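Local atomic coordinates of hypothetical protein TTMA177 (Thermus thermophilus phage TMA, PDB entry 2ZDJ), a protein that is of unknown function, a small phage protein of mixed alpha and beta structure classed as cystatin-like. Residues K5-F10 / W52-F57; A25-I30 / H37-K42. All coordinates share one frame; numbering follows the deposited sequence.

In the fold
The two contacts lie on opposite faces of one antiparallel sheet, their centres about 12 Å apart. Contact 1 joins the edge strand 4-6 and the turn after it to strand 47-54, across the intervening strand 64-67; contact 2 sets helix 20-30 against strand 38-44. Strands 38-44 and 47-54 are neighbours in the sheet, so the contacts meet through backbone, probably by hydrogen bonds from Trp52 N to Phe40 O at 2.8 Å and from His37 N to Ile54 O at 3.1 Å. Phe40, beside Leu39 of contact 2, turns to the other face and stacks on Phe10 of contact 1. A helix laid over an antiparallel sheet is consistent with the cystatin-like class.

Contact 1. Residues K5-F10 / W52-F57; sequences KLVKDF and WGIDSF
Phe10 and Trp52 each carry CG anti to their own carbonyl carbon (chi1 -80° and -61°), and these torsions set the phenyl edge over the indole. Phe10 CZ lies above the CG-CD2 bond of the indole, 3.6 Å from Trp52 CD2, and the neighbouring phenyl carbon CE1 sits over the five-membered ring itself. The planes stand at 78°, a T-shaped (edge-to-face) stack in which the phenyl ring is the edge partner. Lys5 comes in beside it: its CB touches the far, six-membered end of the indole at Trp52 CZ3 (3.7 Å), and a bend late in the chain carries CE over a face of the Phe10 ring, with NZ hydrogen-bonded to Tyr14 OH. In the antiparallel sheet strand 64-67 runs between these two strands, with no backbone hydrogen bond joining them directly; Phe10 and Ile54 also rest on Ala65 of that strand. The 3-10 turn after strand 4-6, with Phe10 N hydrogen-bonded to Val7 O (2.7 Å), brings Phe10 back over this face. Farther along, Val7 and Ile54 cross at about a right angle, methyl CG2 of Val7 lying 4.0 Å from CG2 of Ile54; Phe40 of the next strand touches both.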
loop_
_atom_site.group_PDB
_atom_site.type_symbol
_atom_site.label_atom_id
_atom_site.label_comp_id
_atom_site.label_asym_id
_atom_site.label_seq_id
_atom_site.Cartn_x
_atom_site.Cartn_y
_atom_site.Cartn_z
ATOM N N LYS A 5 9.233 2.737 3.251
ATOM C CA LYS A 5 9.429 3.849 2.347
ATOM C C LYS A 5 8.528 5.034 2.620
ATOM O O LYS A 5 7.339 4.891 2.914
ATOM C CB LYS A 5 9.260 3.399 0.892
ATOM C CG LYS A 5 9.533 4.520 -0.088
ATOM C CD LYS A 5 9.977 4.019 -1.450
ATOM C CE LYS A 5 8.857 3.399 -2.242
ATOM N NZ LYS A 5 9.392 2.949 -3.552
ATOM N N LEU A 6 9.122 6.213 2.518
ATOM C CA LEU A 6 8.409 7.444 2.745
ATOM C C LEU A 6 7.407 7.660 1.626
ATOM O O LEU A 6 7.720 7.480 0.441
ATOM C CB LEU A 6 9.384 8.626 2.795
ATOM C CG LEU A 6 10.470 8.643 3.874
ATOM C CD1 LEU A 6 11.401 9.854 3.647
ATOM C CD2 LEU A 6 9.829 8.716 5.241
ATOM N N VAL A 7 6.201 8.040 2.018
ATOM C CA VAL A 7 5.130 8.316 1.073
ATOM C C VAL A 7 5.639 9.231 -0.050
ATOM O O VAL A 7 5.527 8.900 -1.237
ATOM C CB VAL A 7 3.940 8.988 1.798
ATOM C CG1 VAL A 7 2.977 9.592 0.800
ATOM C CG2 VAL A 7 3.222 7.965 2.654
ATOM N N LYS A 8 6.220 10.369 0.325
ATOM C CA LYS A 8 6.718 11.318 -0.664
ATOM C C LYS A 8 7.543 10.627 -1.746
ATOM O O LYS A 8 7.649 11.127 -2.863
ATOM C CB LYS A 8 7.568 12.411 -0.001
ATOM C CG LYS A 8 8.986 11.987 0.344
ATOM C CD LYS A 8 9.853 13.175 0.761
ATOM C CE LYS A 8 11.296 12.743 1.011
ATOM N NZ LYS A 8 12.193 13.873 1.391
ATOM N N ASP A 9 8.117 9.470 -1.433
ATOM C CA ASP A 9 8.925 8.777 -2.426
ATOM C C ASP A 9 8.187 7.804 -3.352
ATOM O O ASP A 9 8.805 7.157 -4.190
ATOM C CB ASP A 9 10.113 8.093 -1.748
ATOM C CG ASP A 9 11.097 9.094 -1.185
ATOM O OD1 ASP A 9 11.332 10.119 -1.858
ATOM O OD2 ASP A 9 11.637 8.866 -0.084
ATOM N N PHE A 10 6.869 7.715 -3.210
ATOM C CA PHE A 10 6.066 6.859 -4.079
ATOM C C PHE A 10 5.713 7.644 -5.343
ATOM O O PHE A 10 4.894 8.560 -5.299
ATOM C CB PHE A 10 4.786 6.438 -3.366
ATOM C CG PHE A 10 4.980 5.310 -2.407
ATOM C CD1 PHE A 10 5.158 4.015 -2.874
ATOM C CD2 PHE A 10 5.015 5.541 -1.038
ATOM C CE1 PHE A 10 5.368 2.967 -1.989
ATOM C CE2 PHE A 10 5.225 4.496 -0.150
ATOM C CZ PHE A 10 5.400 3.208 -0.625
ATOM N N TRP A 52 1.908 -1.708 -0.350
ATOM C CA TRP A 52 2.472 -1.076 0.837
ATOM C C TRP A 52 1.357 -0.444 1.646
ATOM O O TRP A 52 0.375 0.038 1.088
ATOM C CB TRP A 52 3.423 0.052 0.455
ATOM C CG TRP A 52 4.592 -0.324 -0.356
ATOM C CD1 TRP A 52 4.603 -0.670 -1.677
ATOM C CD2 TRP A 52 5.958 -0.283 0.062
ATOM N NE1 TRP A 52 5.897 -0.839 -2.110
ATOM C CE2 TRP A 52 6.749 -0.608 -1.061
ATOM C CE3 TRP A 52 6.594 0.004 1.281
ATOM C CZ2 TRP A 52 8.150 -0.654 -1.005
ATOM C CZ3 TRP A 52 7.988 -0.041 1.339
ATOM C CH2 TRP A 52 8.750 -0.368 0.199
ATOM N N GLY A 53 1.516 -0.406 2.962
ATOM C CA GLY A 53 0.486 0.226 3.762
ATOM C C GLY A 53 1.000 1.304 4.691
ATOM O O GLY A 53 2.183 1.345 5.032
ATOM N N ILE A 54 0.105 2.211 5.058
ATOM C CA ILE A 54 0.421 3.260 6.006
ATOM C C ILE A 54 -0.712 3.153 7.006
ATOM O O ILE A 54 -1.846 2.818 6.642
ATOM C CB ILE A 54 0.482 4.697 5.378
ATOM C CG1 ILE A 54 -0.874 5.135 4.826
ATOM C CG2 ILE A 54 1.548 4.743 4.298
ATOM C CD1 ILE A 54 -1.195 4.584 3.485
ATOM N N ASP A 55 -0.412 3.408 8.270
ATOM C CA ASP A 55 -1.421 3.295 9.312
ATOM C C ASP A 55 -2.432 4.436 9.343
ATOM O O ASP A 55 -3.407 4.395 10.096
ATOM C CB ASP A 55 -0.717 3.120 10.657
ATOM C CG ASP A 55 0.020 1.786 10.741
ATOM O OD1 ASP A 55 1.074 1.704 11.411
ATOM O OD2 ASP A 55 -0.469 0.809 10.132
ATOM N N SER A 56 -2.217 5.442 8.505
ATOM C CA SER A 56 -3.127 6.580 8.422
ATOM C C SER A 56 -4.016 6.486 7.168
ATOM O O SER A 56 -3.597 5.954 6.138
ATOM C CB SER A 56 -2.321 7.884 8.386
ATOM O OG SER A 56 -3.142 8.996 8.065
ATOM N N PHE A 57 -5.240 7.002 7.258
ATOM C CA PHE A 57 -6.156 6.989 6.118
ATOM C C PHE A 57 -5.720 8.066 5.133
ATOM O O PHE A 57 -5.830 7.903 3.916
ATOM C CB PHE A 57 -7.587 7.280 6.566
ATOM C CG PHE A 57 -8.590 7.211 5.454
ATOM C CD1 PHE A 57 -9.006 5.981 4.951
ATOM C CD2 PHE A 57 -9.104 8.373 4.894
ATOM C CE1 PHE A 57 -9.926 5.911 3.900
ATOM C CE2 PHE A 57 -10.022 8.313 3.844
ATOM C CZ PHE A 57 -10.433 7.079 3.346
#

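Contact 2. Residues A25-I30 / H37-K42; sequences AILEYI and HALFVK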
loop_
_atom_site.group_PDB
_atom_site.type_symbol
_atom_site.label_atom_id
_atom_site.label_comp_id
_atom_site.label_asym_id
_atom_site.label_seq_id
_atom_site.Cartn_x
_atom_site.Cartn_y
_atom_site.Cartn_z
ATOM N N ALA A 25 -10.102 -6.318 0.779
ATOM C CA ALA A 25 -10.015 -7.346 -0.257
ATOM C C ALA A 25 -8.556 -7.623 -0.584
ATOM O O ALA A 25 -8.133 -8.769 -0.607
ATOM C CB ALA A 25 -10.757 -6.899 -1.529
ATOM N N ILE A 26 -7.791 -6.565 -0.829
ATOM C CA ILE A 26 -6.374 -6.713 -1.164
ATOM C C ILE A 26 -5.625 -7.471 -0.067
ATOM O O ILE A 26 -4.926 -8.433 -0.350
ATOM C CB ILE A 26 -5.672 -5.338 -1.348
ATOM C CG1 ILE A 26 -6.437 -4.459 -2.342
ATOM C CG2 ILE A 26 -4.239 -5.547 -1.809
ATOM C CD1 ILE A 26 -6.552 -5.031 -3.693
ATOM N N LEU A 27 -5.773 -7.017 1.179
ATOM C CA LEU A 27 -5.105 -7.653 2.303
ATOM C C LEU A 27 -5.405 -9.160 2.346
ATOM O O LEU A 27 -4.504 -9.964 2.577
ATOM C CB LEU A 27 -5.527 -6.989 3.629
ATOM C CG LEU A 27 -5.171 -5.513 3.882
ATOM C CD1 LEU A 27 -5.863 -5.017 5.148
ATOM C CD2 LEU A 27 -3.669 -5.352 4.016
ATOM N N GLU A 28 -6.655 -9.553 2.103
ATOM C CA GLU A 28 -6.989 -10.979 2.137
ATOM C C GLU A 28 -6.336 -11.685 0.966
ATOM O O GLU A 28 -5.870 -12.819 1.087
ATOM C CB GLU A 28 -8.509 -11.199 2.078
ATOM C CG GLU A 28 -9.237 -10.725 3.307
ATOM C CD GLU A 28 -10.663 -11.239 3.371
ATOM O OE1 GLU A 28 -11.425 -10.748 4.237
ATOM O OE2 GLU A 28 -11.013 -12.134 2.564
ATOM N N TYR A 29 -6.321 -11.002 -0.173
ATOM C CA TYR A 29 -5.714 -11.533 -1.381
ATOM C C TYR A 29 -4.257 -11.901 -1.093
ATOM O O TYR A 29 -3.814 -13.016 -1.369
ATOM C CB TYR A 29 -5.766 -10.479 -2.487
ATOM C CG TYR A 29 -5.153 -10.916 -3.798
ATOM C CD1 TYR A 29 -5.618 -12.053 -4.466
ATOM C CD2 TYR A 29 -4.119 -10.188 -4.377
ATOM C CE1 TYR A 29 -5.066 -12.451 -5.680
ATOM C CE2 TYR A 29 -3.557 -10.573 -5.589
ATOM C CZ TYR A 29 -4.034 -11.706 -6.237
ATOM O OH TYR A 29 -3.479 -12.083 -7.439
ATOM N N ILE A 30 -3.514 -10.963 -0.521
ATOM C CA ILE A 30 -2.111 -11.214 -0.237
ATOM C C ILE A 30 -1.875 -11.965 1.065
ATOM O O ILE A 30 -0.741 -12.300 1.398
ATOM C CB ILE A 30 -1.315 -9.906 -0.234
ATOM C CG1 ILE A 30 -1.732 -9.030 0.939
ATOM C CG2 ILE A 30 -1.541 -9.179 -1.551
ATOM C CD1 ILE A 30 -0.885 -7.768 1.072
ATOM N N HIS A 37 -4.706 1.538 6.893
ATOM C CA HIS A 37 -5.945 2.220 6.534
ATOM C C HIS A 37 -5.887 2.809 5.130
ATOM O O HIS A 37 -6.814 3.470 4.684
ATOM C CB HIS A 37 -6.264 3.322 7.550
ATOM C CG HIS A 37 -6.612 2.805 8.911
ATOM N ND1 HIS A 37 -7.557 1.822 9.112
ATOM C CD2 HIS A 37 -6.155 3.143 10.140
ATOM C CE1 HIS A 37 -7.667 1.576 10.405
ATOM N NE2 HIS A 37 -6.827 2.365 11.051
ATOM N N ALA A 38 -4.787 2.556 4.435
ATOM C CA ALA A 38 -4.607 3.029 3.073
ATOM C C ALA A 38 -3.438 2.254 2.502
ATOM O O ALA A 38 -2.500 1.891 3.224
ATOM C CB ALA A 38 -4.313 4.514 3.048
ATOM N N LEU A 39 -3.503 1.991 1.209
ATOM C CA LEU A 39 -2.455 1.240 0.545
ATOM C C LEU A 39 -1.905 1.992 -0.645
ATOM O O LEU A 39 -2.558 2.873 -1.197
ATOM C CB LEU A 39 -3.008 -0.098 0.061
ATOM C CG LEU A 39 -3.633 -1.035 1.099
ATOM C CD1 LEU A 39 -4.290 -2.201 0.397
ATOM C CD2 LEU A 39 -2.553 -1.529 2.064
ATOM N N PHE A 40 -0.673 1.657 -1.001
ATOM C CA PHE A 40 -0.016 2.205 -2.168
ATOM C C PHE A 40 0.282 0.909 -2.899
ATOM O O PHE A 40 0.968 0.021 -2.371
ATOM C CB PHE A 40 1.271 2.938 -1.789
ATOM C CG PHE A 40 1.054 4.370 -1.376
ATOM C CD1 PHE A 40 0.883 5.362 -2.333
ATOM C CD2 PHE A 40 1.031 4.726 -0.032
ATOM C CE1 PHE A 40 0.693 6.695 -1.960
ATOM C CE2 PHE A 40 0.840 6.061 0.357
ATOM C CZ PHE A 40 0.673 7.044 -0.609
ATOM N N VAL A 41 -0.267 0.771 -4.094
ATOM C CA VAL A 41 -0.058 -0.457 -4.836
ATOM C C VAL A 41 0.571 -0.218 -6.195
ATOM O O VAL A 41 0.287 0.778 -6.862
ATOM C CB VAL A 41 -1.398 -1.190 -5.079
ATOM C CG1 VAL A 41 -2.052 -1.580 -3.764
ATOM C CG2 VAL A 41 -2.327 -0.288 -5.863
ATOM N N LYS A 42 1.449 -1.124 -6.598
ATOM C CA LYS A 42 2.031 -1.026 -7.920
ATOM C C LYS A 42 1.432 -2.214 -8.645
ATOM O O LYS A 42 1.573 -3.362 -8.216
ATOM C CB LYS A 42 3.550 -1.133 -7.898
ATOM C CG LYS A 42 4.142 -1.435 -9.279
ATOM C CD LYS A 42 5.473 -0.739 -9.524
ATOM C CE LYS A 42 6.499 -1.048 -8.455
ATOM N NZ LYS A 42 7.780 -0.340 -8.708
#
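Leu39, near the start of strand 38-44, meets Ile26 and Leu27 of the helix with its two methyl groups divided between them. Its CG lies anti to the carbonyl carbon (chi1 -58°), and the side chain reaches out from the sheet with CD1 leading. That methyl sits at the branch point of Ile26, 3.8 Å from Ile26 CB, and close to both limbs of the fork: Ile26 CG2 is 4.0 Å and Ile26 CG1 4.1 Å from Leu39 CD1. Ile26 and Leu39 lie alongside, pointing in opposite senses, and CD1 nests against these three carbons. The other methyl of Leu39, CD2, faces CD2 of Leu27 at a looser 4.4 Å; Leu27 also touches Pro36 in the connection between helix and strand. Leu39 touches Ile17 of the edge strand 15-17 as well, and Ile26 touches Tyr48 of strand 47-54, so the helix side chain reaches over more than one strand. At Phe40 the alternation of the strand sends the ring to the other face of the sheet. Val41 returns to the helix side, but its CG1 stays 4.9 Å from Ile26 CG2 and its side chain touches Thr15 and Ile17. A polar link from this helix goes to the neighbouring strand instead, where Tyr29 OH is hydrogen-bonded to Asp47 OD1. Between 25-30 and 37-42 themselves no hydrogen bond passes, and the branched aliphatic groups that meet there imply an association by hydrophobic burial, not by directional bonding.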